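Local coordinates for actin-related protein 8 (Homo sapiens, PDB 4FO0) that binds ATP with low basal ATPase activity, does not polymerize, and is a proposed core component of the INO80 chromatin remodelling complex in the nucleus, at residues 233-238 against 257-262; 542-545 against 549-552. All blocks are in the same frame, centred on the assembly; numbering follows the deposited sequence. Where two conformers were deposited one is given.

Interaction 1 (233-238 against 257-262). With ATP (adenosine-5'-triphosphate), chain C.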
# COMPACT_ATOMS: atom_id res chain seq x y z
N HIS A 233 13.23 -0.77 12.12
CA HIS A 233 12.06 -1.07 12.93
C HIS A 233 10.89 -1.51 12.07
O HIS A 233 10.85 -1.25 10.87
CB HIS A 233 11.68 0.14 13.78
CG HIS A 233 11.23 -0.22 15.16
ND1 HIS A 233 10.72 -1.46 15.48
CD2 HIS A 233 11.25 0.50 16.31
CE1 HIS A 233 10.42 -1.49 16.76
NE2 HIS A 233 10.73 -0.31 17.29
N GLN A 234 9.92 -2.17 12.68
CA GLN A 234 8.75 -2.63 11.96
C GLN A 234 7.78 -1.50 11.71
O GLN A 234 7.58 -0.64 12.56
CB GLN A 234 8.06 -3.73 12.74
CG GLN A 234 8.98 -4.86 13.04
CD GLN A 234 8.41 -5.75 14.09
OE1 GLN A 234 7.87 -6.81 13.79
NE2 GLN A 234 8.49 -5.31 15.34
N GLU A 235 7.16 -1.52 10.53
CA GLU A 235 6.28 -0.44 10.14
C GLU A 235 5.04 -0.42 11.06
O GLU A 235 4.44 0.62 11.28
CB GLU A 235 5.93 -0.53 8.64
CG GLU A 235 5.02 -1.71 8.26
CD GLU A 235 5.13 -2.15 6.78
OE1 GLU A 235 4.85 -3.34 6.50
OE2 GLU A 235 5.46 -1.33 5.90
N SER A 236 4.69 -1.58 11.60
CA SER A 236 3.52 -1.67 12.49
C SER A 236 3.75 -0.93 13.82
O SER A 236 2.88 -0.20 14.29
CB SER A 236 3.18 -3.13 12.76
OG SER A 236 4.35 -3.84 13.10
N VAL A 237 4.91 -1.12 14.43
CA VAL A 237 5.21 -0.43 15.66
C VAL A 237 5.31 1.06 15.40
O VAL A 237 4.79 1.88 16.17
CB VAL A 237 6.50 -0.93 16.29
CG1 VAL A 237 6.82 -0.12 17.52
CG2 VAL A 237 6.39 -2.40 16.63
N CYS A 238 5.97 1.42 14.30
CA CYS A 238 6.09 2.82 13.92
C CYS A 238 4.73 3.48 13.77
O CYS A 238 4.52 4.60 14.22
CB CYS A 238 6.92 2.96 12.65
SG CYS A 238 8.68 2.60 12.93
N LYS A 257 -0.44 -5.33 -0.18
CA LYS A 257 -0.42 -6.22 0.97
C LYS A 257 -1.21 -5.60 2.08
O LYS A 257 -1.30 -4.38 2.16
CB LYS A 257 1.02 -6.51 1.44
CG LYS A 257 1.72 -5.35 2.09
CD LYS A 257 1.47 -5.33 3.60
CE LYS A 257 1.86 -3.98 4.20
NZ LYS A 257 0.99 -2.88 3.70
N THR A 258 -1.81 -6.44 2.91
CA THR A 258 -2.51 -5.99 4.10
C THR A 258 -1.94 -6.65 5.34
O THR A 258 -1.92 -7.87 5.42
CB THR A 258 -3.97 -6.35 4.03
OG1 THR A 258 -4.58 -5.64 2.94
CG2 THR A 258 -4.67 -5.98 5.34
N SER A 259 -1.48 -5.85 6.30
CA SER A 259 -0.93 -6.37 7.55
C SER A 259 -1.93 -6.20 8.66
O SER A 259 -2.60 -5.17 8.75
CB SER A 259 0.34 -5.63 7.95
OG SER A 259 1.41 -5.88 7.06
N VAL A 260 -2.04 -7.23 9.49
CA VAL A 260 -2.75 -7.13 10.76
C VAL A 260 -1.82 -7.58 11.88
O VAL A 260 -1.02 -8.51 11.72
CB VAL A 260 -4.00 -8.01 10.77
CG1 VAL A 260 -4.89 -7.64 11.95
CG2 VAL A 260 -4.76 -7.84 9.49
N CYS A 261 -1.91 -6.91 13.03
CA CYS A 261 -1.19 -7.38 14.20
C CYS A 261 -1.57 -6.59 15.43
O CYS A 261 -2.17 -5.52 15.34
CB CYS A 261 0.32 -7.36 13.97
SG CYS A 261 1.12 -5.74 14.20
N CYS A 262 -1.24 -7.14 16.59
CA CYS A 262 -1.52 -6.44 17.84
C CYS A 262 -0.24 -5.93 18.44
O CYS A 262 0.74 -6.67 18.59
CB CYS A 262 -2.24 -7.36 18.81
SG CYS A 262 -3.90 -7.73 18.24
PG ATP C . 2.05 -1.93 0.21
O1G ATP C . 1.86 -1.40 1.60
O2G ATP C . 3.46 -2.35 -0.14
O3G ATP C . 1.01 -2.93 -0.25
PB ATP C . 2.12 0.90 -0.45
O1B ATP C . 2.67 1.39 -1.76
O2B ATP C . 2.78 1.16 0.89
O3B ATP C . 1.79 -0.66 -0.72
PA ATP C . 0.06 2.77 0.16
O1A ATP C . 0.76 3.85 -0.61
O2A ATP C . -0.01 2.79 1.67
O3A ATP C . 0.58 1.36 -0.37
O5' ATP C . -1.44 2.71 -0.39
C5' ATP C . -1.61 2.66 -1.79
C4' ATP C . -3.06 2.33 -2.08
O4' ATP C . -3.85 3.34 -1.48
C3' ATP C . -3.38 2.35 -3.56
O3' ATP C . -4.10 1.16 -3.91
C2' ATP C . -4.27 3.56 -3.73
O2' ATP C . -5.24 3.40 -4.76
C1' ATP C . -4.92 3.62 -2.37
N9 ATP C . -5.56 4.93 -2.15
C8 ATP C . -4.93 6.11 -2.06
N7 ATP C . -5.83 7.11 -1.87
C5 ATP C . -7.04 6.55 -1.83
C6 ATP C . -8.42 7.05 -1.67
N6 ATP C . -8.64 8.37 -1.49
N1 ATP C . -9.42 6.13 -1.71
C2 ATP C . -9.20 4.82 -1.89
N3 ATP C . -7.96 4.30 -2.05
C4 ATP C . -6.87 5.11 -2.03
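NZ of K257 donates a hydrogen bond of 2.7 Å to O1G of the ATP gamma-phosphate, and the carbon that carries this amine faces E235 of the opposing segment. D252 lies near the same nitrogen as a second, weak ion-pair partner. The backbone N of K257 takes another oxygen of that phosphate, reaching O3G at 2.8 Å with an N-H...O angle of 151°. Both ends of the residue therefore hold one phosphate, and its CG passes 3.4 Å from ATP O3G. Two bends in the chain, at chi2 (90°) and chi4 (65°), turn the amine back toward the nucleotide instead of letting it run straight out. The carboxylate of E235 comes from the opposite direction, with OE1 stopping 3.8 Å from CE of K257. This is no salt bridge, since E235 OE1 and K257 NZ are 4.8 Å apart, but the nearby opposite charges probably attract. The other carboxylate oxygen, OE2, is hydrogen-bonded to H21, which helps to fix the turn of the acid group. Topologically, K257 ends the phosphate-binding turn between the antiparallel strands 247-253 and 258-264, a hallmark of the actin-type ATPase fold. Helix 235-243, in contrast, leads from strand 229-234 of one sheet to strand 247-253 of the other, so the contact joins the two halves of the molecule beside the nucleotide. Further along, the chemistry becomes less polar. CB of S236 rests 3.6 Å from SG of C261, where the backbones approach to 7.6 Å between the CA atoms of S236 and C261. The hydroxyl of S236 is hydrogen-bonded to D207, whose loop also touches the C261 side chain. S259 directs its CB toward the helix, yet its OG remains 4.3 Å from OE1 of E235, beyond hydrogen-bonding distance.

Interaction 2 (542-545 against 549-552)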
# COMPACT_ATOMS: atom_id res chain seq x y z
N ILE A 542 -10.01 3.69 14.46
CA ILE A 542 -9.37 4.97 14.17
C ILE A 542 -8.79 4.93 12.77
O ILE A 542 -8.02 4.03 12.44
CB ILE A 542 -8.22 5.27 15.18
CG1 ILE A 542 -8.76 5.42 16.59
CG2 ILE A 542 -7.42 6.48 14.76
CD1 ILE A 542 -8.95 4.07 17.28
N THR A 543 -9.15 5.92 11.94
CA THR A 543 -8.65 5.96 10.57
C THR A 543 -7.85 7.20 10.23
O THR A 543 -6.91 7.13 9.43
CB THR A 543 -9.77 5.79 9.54
OG1 THR A 543 -10.82 6.73 9.83
CG2 THR A 543 -10.30 4.36 9.59
N ARG A 544 -8.22 8.32 10.81
CA ARG A 544 -7.48 9.57 10.61
C ARG A 544 -7.08 10.13 11.96
O ARG A 544 -7.55 11.19 12.37
CB ARG A 544 -8.32 10.59 9.86
CG ARG A 544 -8.65 10.23 8.42
CD ARG A 544 -9.13 11.45 7.65
NE ARG A 544 -8.12 12.49 7.63
CZ ARG A 544 -7.25 12.67 6.64
NH1 ARG A 544 -7.27 11.88 5.57
NH2 ARG A 544 -6.36 13.64 6.72
N PRO A 545 -6.17 9.46 12.65
CA PRO A 545 -5.74 9.92 13.97
C PRO A 545 -5.05 11.26 13.85
O PRO A 545 -4.21 11.44 12.98
CB PRO A 545 -4.74 8.85 14.40
CG PRO A 545 -4.22 8.28 13.12
CD PRO A 545 -5.39 8.30 12.18
N ASP A 549 -2.91 11.95 7.36
CA ASP A 549 -2.97 11.11 6.17
C ASP A 549 -2.60 9.69 6.60
O ASP A 549 -1.51 9.46 7.13
CB ASP A 549 -1.98 11.68 5.14
CG ASP A 549 -2.11 11.04 3.76
OD1 ASP A 549 -2.72 9.97 3.62
OD2 ASP A 549 -1.55 11.63 2.80
N PRO A 550 -3.52 8.72 6.42
CA PRO A 550 -3.24 7.34 6.82
C PRO A 550 -2.00 6.77 6.13
O PRO A 550 -1.32 5.88 6.65
CB PRO A 550 -4.48 6.58 6.36
CG PRO A 550 -5.55 7.62 6.21
CD PRO A 550 -4.88 8.90 5.88
N ARG A 551 -1.69 7.29 4.96
CA ARG A 551 -0.51 6.85 4.25
C ARG A 551 0.78 7.24 4.94
O ARG A 551 1.80 6.59 4.72
CB ARG A 551 -0.52 7.38 2.82
CG ARG A 551 -1.53 6.64 1.98
CD ARG A 551 -1.83 7.39 0.74
NE ARG A 551 -2.34 8.71 1.06
CZ ARG A 551 -2.76 9.57 0.15
NH1 ARG A 551 -2.72 9.24 -1.14
NH2 ARG A 551 -3.20 10.75 0.53
N LEU A 552 0.74 8.28 5.77
CA LEU A 552 1.97 8.83 6.36
C LEU A 552 2.19 8.52 7.84
O LEU A 552 3.24 8.85 8.38
CB LEU A 552 2.02 10.33 6.16
CG LEU A 552 1.79 10.79 4.72
CD1 LEU A 552 1.68 12.31 4.68
CD2 LEU A 552 2.91 10.30 3.82
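P550 presents its ring to the other segment: CB and CG lie against the carbonyl oxygen of T543, while CD turns to R544. CB, the first atom out from the backbone, lies 4.0 Å from the carbonyl O of T543. One bond further, CG comes closer to that oxygen, at 3.5 Å from T543 O, which makes this the nearest approach between the two segments. CD then closes the ring onto the proline nitrogen and meets the arginine of the other segment, 3.8 Å from NH1 of R544. That last contact is less certain, because R544 was modelled in two conformers. In the conformer described, a bend at chi3 (60°) turns the guanidinium back across the turn, and NH2 is hydrogen-bonded to the carbonyl of D547. No salt bridge joins R544 to D549: NH1 and OD1 are 5.3 Å apart. The carboxylate of D549 instead serves its own segment. Its OD1 accepts the backbone N of R551, two residues on, at 3.2 Å, which defines an Asx turn; the N-H comes from above the carboxylate plane. The same OD1 also receives NE of R551 at 2.9 Å through its syn lone pair, in the guanidinium plane and nearly straight (162°), as part of a salt bridge. Two donors thus grip this oxygen, while a backbone bond of 2.9 Å from L552 N to D549 O closes the turn around P550. R551 touches ATP, so D549 probably acts as a second-shell residue that helps position this pocket arginine. Such a turn, between an edge strand (540-542) and helix 553-563, belongs to the nucleotide cleft of the actin fold.

Interaction 1 is fully buried, whereas interaction 2 is only partly so, with R544 exposed; their centres lie 14 Å apart and their nearest atoms about 7 Å, so they do not touch. Each has one segment on, or just after, a strand of the same six-stranded sheet (258-264 and 540-542), and both supply residues to the same ATP pocket. Their means differ. K257 binds the gamma-phosphate directly, and its strand packs against the helix that follows strand 229-234 of the other sheet, so the contact spans the two sheets. Segments 542-545 and 549-552 are ends of one short loop, where proline packing lies across the segments and the D549-R551 salt bridge lies within 549-552.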